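Local atomic coordinates of glycosyl hyrolase, family 3 (Deinococcus radiodurans, PDB entry 3TEV), a protein that probably hydrolyses O-glycosyl bonds, as a member of glycoside hydrolase family 3 built on a TIM-barrel domain. Residues L22-P27 with G45-F50; V258-S263 with L289-G294. One frame throughout, in Å; residues are numbered along the deposited sequence.

Contact 1: residues L22-P27 with G45-F50; sequences LMIDLP and GAVCLF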
loop_
_atom_site.group_PDB
_atom_site.type_symbol
_atom_site.label_atom_id
_atom_site.label_comp_id
_atom_site.label_asym_id
_atom_site.label_seq_id
_atom_site.Cartn_x
_atom_site.Cartn_y
_atom_site.Cartn_z
ATOM N N LEU A 22 -9.370 1.670 7.379
ATOM C CA LEU A 22 -9.589 1.878 5.948
ATOM C C LEU A 22 -8.814 3.058 5.398
ATOM O O LEU A 22 -8.603 4.065 6.090
ATOM C CB LEU A 22 -11.068 2.097 5.627
ATOM C CG LEU A 22 -12.158 1.142 6.091
ATOM C CD1 LEU A 22 -13.489 1.581 5.437
ATOM C CD2 LEU A 22 -11.835 -0.308 5.724
HETATM N N MSE A 23 -8.433 2.945 4.137
HETATM C CA MSE A 23 -7.847 4.043 3.398
HETATM C C MSE A 23 -8.803 4.278 2.230
HETATM O O MSE A 23 -9.078 3.360 1.428
HETATM C CB MSE A 23 -6.447 3.681 2.884
HETATM C CG MSE A 23 -5.798 4.760 2.007
HETATM SE SE MSE A 23 -3.944 4.325 1.532
HETATM C CE MSE A 23 -2.978 5.350 2.864
ATOM N N ILE A 24 -9.309 5.497 2.132
ATOM C CA ILE A 24 -10.307 5.812 1.124
ATOM C C ILE A 24 -9.807 6.875 0.162
ATOM O O ILE A 24 -8.821 7.559 0.444
ATOM C CB ILE A 24 -11.600 6.319 1.770
ATOM C CG1 ILE A 24 -11.341 7.648 2.472
ATOM C CG2 ILE A 24 -12.179 5.278 2.725
ATOM C CD1 ILE A 24 -12.646 8.386 2.873
ATOM N N ASP A 25 -10.504 7.023 -0.958
ATOM C CA ASP A 25 -10.222 8.110 -1.886
ATOM C C ASP A 25 -11.242 9.227 -1.734
ATOM O O ASP A 25 -12.317 9.030 -1.150
ATOM C CB ASP A 25 -10.115 7.610 -3.349
ATOM C CG ASP A 25 -11.381 6.894 -3.855
ATOM O OD1 ASP A 25 -12.129 6.263 -3.070
ATOM O OD2 ASP A 25 -11.622 6.950 -5.079
ATOM N N LEU A 26 -10.883 10.393 -2.265
ATOM C CA LEU A 26 -11.684 11.608 -2.175
ATOM C C LEU A 26 -12.100 12.052 -3.576
ATOM O O LEU A 26 -11.416 11.752 -4.548
ATOM C CB LEU A 26 -10.860 12.706 -1.507
ATOM C CG LEU A 26 -10.250 12.305 -0.164
ATOM C CD1 LEU A 26 -9.191 13.304 0.272
ATOM C CD2 LEU A 26 -11.345 12.113 0.901
ATOM N N PRO A 27 -13.233 12.770 -3.681
ATOM C CA PRO A 27 -13.778 13.101 -5.008
ATOM C C PRO A 27 -12.974 14.118 -5.840
ATOM O O PRO A 27 -12.888 13.968 -7.061
ATOM C CB PRO A 27 -15.181 13.641 -4.702
ATOM C CG PRO A 27 -15.196 13.961 -3.238
ATOM C CD PRO A 27 -14.160 13.107 -2.578
ATOM N N GLY A 45 -8.876 7.247 9.086
ATOM C CA GLY A 45 -7.521 7.657 9.426
ATOM C C GLY A 45 -6.565 7.678 8.240
ATOM O O GLY A 45 -5.415 8.086 8.389
ATOM N N ALA A 46 -7.025 7.258 7.064
ATOM C CA ALA A 46 -6.118 7.188 5.926
ATOM C C ALA A 46 -6.826 7.530 4.627
ATOM O O ALA A 46 -7.964 7.119 4.414
ATOM C CB ALA A 46 -5.451 5.821 5.860
ATOM N N VAL A 47 -6.147 8.291 3.772
ATOM C CA VAL A 47 -6.660 8.646 2.450
ATOM C C VAL A 47 -5.554 8.527 1.415
ATOM O O VAL A 47 -4.388 8.797 1.720
ATOM C CB VAL A 47 -7.172 10.096 2.398
ATOM C CG1 VAL A 47 -7.263 10.549 0.956
ATOM C CG2 VAL A 47 -8.517 10.220 3.087
ATOM N N CYS A 48 -5.909 8.124 0.198
ATOM C CA CYS A 48 -4.936 8.065 -0.891
ATOM C C CYS A 48 -5.385 9.066 -1.931
ATOM O O CYS A 48 -6.572 9.130 -2.250
ATOM C CB CYS A 48 -4.809 6.663 -1.494
ATOM S SG CYS A 48 -3.416 6.595 -2.719
ATOM N N LEU A 49 -4.450 9.874 -2.413
ATOM C CA LEU A 49 -4.738 10.884 -3.431
ATOM C C LEU A 49 -4.312 10.417 -4.814
ATOM O O LEU A 49 -3.328 9.700 -4.956
ATOM C CB LEU A 49 -4.033 12.188 -3.099
ATOM C CG LEU A 49 -4.353 12.810 -1.743
ATOM C CD1 LEU A 49 -3.477 14.009 -1.515
ATOM C CD2 LEU A 49 -5.832 13.183 -1.617
ATOM N N PHE A 50 -5.073 10.827 -5.823
ATOM C CA PHE A 50 -4.819 10.487 -7.222
ATOM C C PHE A 50 -4.904 11.752 -8.086
ATOM O O PHE A 50 -5.173 12.839 -7.580
ATOM C CB PHE A 50 -5.847 9.459 -7.706
ATOM C CG PHE A 50 -5.817 8.173 -6.941
ATOM C CD1 PHE A 50 -5.007 7.123 -7.355
ATOM C CD2 PHE A 50 -6.582 8.015 -5.791
ATOM C CE1 PHE A 50 -4.963 5.923 -6.625
ATOM C CE2 PHE A 50 -6.551 6.829 -5.058
ATOM C CZ PHE A 50 -5.744 5.781 -5.469
HETATM O O HOH W 1 -8.440 10.423 -3.720
#

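Contact 2: residues V258-S263 with L289-G294; sequences VIVTDS and LVMALG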
loop_
_atom_site.group_PDB
_atom_site.type_symbol
_atom_site.label_atom_id
_atom_site.label_comp_id
_atom_site.label_asym_id
_atom_site.label_seq_id
_atom_site.Cartn_x
_atom_site.Cartn_y
_atom_site.Cartn_z
ATOM N N VAL A 258 3.621 -2.017 8.374
ATOM C CA VAL A 258 2.232 -1.921 7.936
ATOM C C VAL A 258 2.015 -2.791 6.694
ATOM O O VAL A 258 2.794 -2.722 5.733
ATOM C CB VAL A 258 1.890 -0.458 7.599
ATOM C CG1 VAL A 258 0.553 -0.326 6.806
ATOM C CG2 VAL A 258 1.897 0.404 8.882
ATOM N N ILE A 259 0.974 -3.622 6.713
ATOM C CA ILE A 259 0.555 -4.296 5.492
ATOM C C ILE A 259 -0.735 -3.664 5.011
ATOM O O ILE A 259 -1.700 -3.591 5.774
ATOM C CB ILE A 259 0.357 -5.779 5.716
ATOM C CG1 ILE A 259 1.680 -6.410 6.170
ATOM C CG2 ILE A 259 -0.208 -6.444 4.450
ATOM C CD1 ILE A 259 1.552 -7.876 6.599
ATOM N N VAL A 260 -0.743 -3.178 3.767
ATOM C CA VAL A 260 -1.933 -2.568 3.181
ATOM C C VAL A 260 -2.349 -3.394 1.955
ATOM O O VAL A 260 -1.492 -3.899 1.253
ATOM C CB VAL A 260 -1.721 -1.033 2.850
ATOM C CG1 VAL A 260 -0.577 -0.841 1.877
ATOM C CG2 VAL A 260 -2.994 -0.397 2.259
ATOM N N THR A 261 -3.650 -3.561 1.721
ATOM C CA THR A 261 -4.124 -4.300 0.548
ATOM C C THR A 261 -4.069 -3.399 -0.666
ATOM O O THR A 261 -4.287 -2.186 -0.536
ATOM C CB THR A 261 -5.596 -4.598 0.644
ATOM O OG1 THR A 261 -6.317 -3.345 0.487
ATOM C CG2 THR A 261 -5.926 -5.266 1.962
ATOM N N ASP A 262 -3.827 -3.961 -1.850
ATOM C CA ASP A 262 -4.051 -3.198 -3.077
ATOM C C ASP A 262 -5.534 -2.773 -3.132
ATOM O O ASP A 262 -6.381 -3.294 -2.382
ATOM C CB ASP A 262 -3.666 -4.046 -4.304
ATOM C CG ASP A 262 -3.358 -3.201 -5.565
ATOM O OD1 ASP A 262 -3.738 -2.014 -5.628
ATOM O OD2 ASP A 262 -2.729 -3.743 -6.508
ATOM N N SER A 263 -5.850 -1.829 -4.014
ATOM C CA SER A 263 -7.221 -1.324 -4.172
ATOM C C SER A 263 -8.283 -2.449 -4.283
ATOM O O SER A 263 -8.179 -3.319 -5.161
ATOM C CB SER A 263 -7.275 -0.432 -5.413
ATOM O OG SER A 263 -8.622 -0.172 -5.796
ATOM N N LEU A 289 -4.500 -2.550 7.054
ATOM C CA LEU A 289 -5.150 -1.420 6.378
ATOM C C LEU A 289 -5.767 -1.912 5.078
ATOM O O LEU A 289 -5.103 -2.588 4.284
ATOM C CB LEU A 289 -4.114 -0.313 6.052
ATOM C CG LEU A 289 -4.664 1.041 5.537
ATOM C CD1 LEU A 289 -5.709 1.678 6.520
ATOM C CD2 LEU A 289 -3.535 2.035 5.272
ATOM N N VAL A 290 -7.035 -1.574 4.855
ATOM C CA VAL A 290 -7.695 -1.945 3.613
ATOM C C VAL A 290 -7.948 -0.692 2.773
ATOM O O VAL A 290 -8.524 0.289 3.260
ATOM C CB VAL A 290 -9.030 -2.698 3.906
ATOM C CG1 VAL A 290 -9.846 -2.892 2.620
ATOM C CG2 VAL A 290 -8.745 -4.050 4.554
HETATM N N MSE A 291 -7.496 -0.713 1.519
HETATM C CA MSE A 291 -7.814 0.360 0.578
HETATM C C MSE A 291 -9.236 0.184 0.097
HETATM O O MSE A 291 -9.496 -0.693 -0.694
HETATM C CB MSE A 291 -6.890 0.348 -0.625
HETATM C CG MSE A 291 -5.478 0.682 -0.252
HETATM SE SE MSE A 291 -4.346 1.010 -1.790
HETATM C CE MSE A 291 -5.150 2.760 -2.121
ATOM N N ALA A 292 -10.144 1.032 0.536
ATOM C CA ALA A 292 -11.539 0.907 0.182
ATOM C C ALA A 292 -11.883 2.052 -0.778
ATOM O O ALA A 292 -12.468 3.064 -0.379
ATOM C CB ALA A 292 -12.391 0.958 1.466
ATOM N N LEU A 293 -11.480 1.914 -2.036
ATOM C CA LEU A 293 -11.619 3.001 -2.999
ATOM C C LEU A 293 -12.942 2.904 -3.732
ATOM O O LEU A 293 -13.473 1.807 -3.936
ATOM C CB LEU A 293 -10.480 2.978 -4.013
ATOM C CG LEU A 293 -9.028 2.936 -3.499
ATOM C CD1 LEU A 293 -8.079 3.144 -4.680
ATOM C CD2 LEU A 293 -8.735 3.943 -2.377
ATOM N N GLY A 294 -13.478 4.048 -4.134
ATOM C CA GLY A 294 -14.712 4.068 -4.924
ATOM C C GLY A 294 -15.686 5.076 -4.368
ATOM O O GLY A 294 -15.340 5.851 -3.467
#

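Contact 1: residues L22-P27 with G45-F50
The carbonyl oxygen Ile24 O is gripped by two groups of the neighbouring strand. Cys48 N donates a hydrogen bond to Ile24 O at 3.0 Å. Val47 CA adds a CA-H...O contact to Ile24 O at 3.1 Å. This is the parallel strand pairing of a beta-alpha-beta unit of the TIM barrel. Strand 22-24, helix 33-42 and strand 46-49 make up the unit. On the other side of the same Ile24-Val47 bridge, Ile24 N donates to Ala46 O at 3.1 Å, so both backbone polar atoms of Ile24 are used by one strand.

The two sides of the sheet differ. On one, the side chain of Met23, a selenomethionine, runs along strand 46-49. Its CG lies anti to the backbone N (chi1 176°), which carries SE to 3.9 Å from Cys48 CB. Phe130 also touches both Met23 and Cys48. On the other side, Ile24 CG1 meets Val47 CG2 at 3.9 Å. Helix 33-42 touches Ile24 there through Tyr38 and Leu39. Leu26 lies across Val47 at about a right angle, and its CD1 also reaches Leu49 CD2.

Past the paired residues the strands separate, and a water takes over. It accepts from Leu26 N and can donate to Cys48 O. Asp25 has its carboxylate committed elsewhere: OD2 forms a salt bridge with Lys52 and OD1 accepts from Gly294 N. Its CB sits 4.0 Å from Phe50 CE2, and the bridging water lies in the plane of the Phe50 ring, at its edge.

Contact 2: residues V258-S263 with L289-G294
Strands 258-261 and 290-291, the seventh and eighth of the TIM barrel, meet here, and their single bridge closes the barrel. Val260 pairs with Leu289. Thr261 N donates to Leu289 O at 3.1 Å. The bond from Leu289 N to Ile259 O is weak, bent to 131° at the hydrogen.

Beyond this point a side chain replaces the backbone as partner. Thr261 OG1 is turned between its own backbone N and carbonyl carbon (chi1 70°). There it accepts from Met291 N at 3.1 Å, in a nearly straight bond. The same hydroxyl donates to Asp262 O at 2.9 Å, approaching from above that carbonyl plane. One buried oxygen thus ties the next residue of its own segment to the adjoining strand. Ser263 N donates to Asp262 OD1 at 2.7 Å, on the anti side and 25° out of the carboxylate plane, which probably limits the rotation of the Asp262 side chain.

Apolar groups fill in around these bonds. Val260 CG2 touches Leu289 CD2 and lies 3.7 Å from CG of Met291, a selenomethionine, whose side chain crosses it obliquely. Thr261 CG2 meets Val290 CG2 on another side, next to Ala282 of helix 275-285. The hydroxyl Ser263 OG, weakly bonded to Gly265 N, rests 3.5 Å from Leu293 CD1.

In TIM barrels the C-terminal strand ends carry the active site, and Asp262 and Ser263 lie towards the C-terminal side of strand 258-261. The threonine hydroxyl, acting as both donor and acceptor, therefore probably helps fix the backbone at this rim, where a side chain takes over from backbone pairing.

In the fold
Both contacts lie in the same parallel barrel sheet, with centres about 9 Å apart. They come in series along the chain: contact 1 joins the first two strands, contact 2 the last two. Strands 22-24 and 290-291 are neighbours, so the contacts meet directly. Met23 N and Met23 O make probable hydrogen bonds with Val290 O and Ala292 N, the latter at 2.7 Å. Leu22 also packs on Leu289. Strand 290-291 is thus flanked by the first strand and the seventh. The bonds between the two contacts join the first strand to the last, and contact 2 completes the ring of strands.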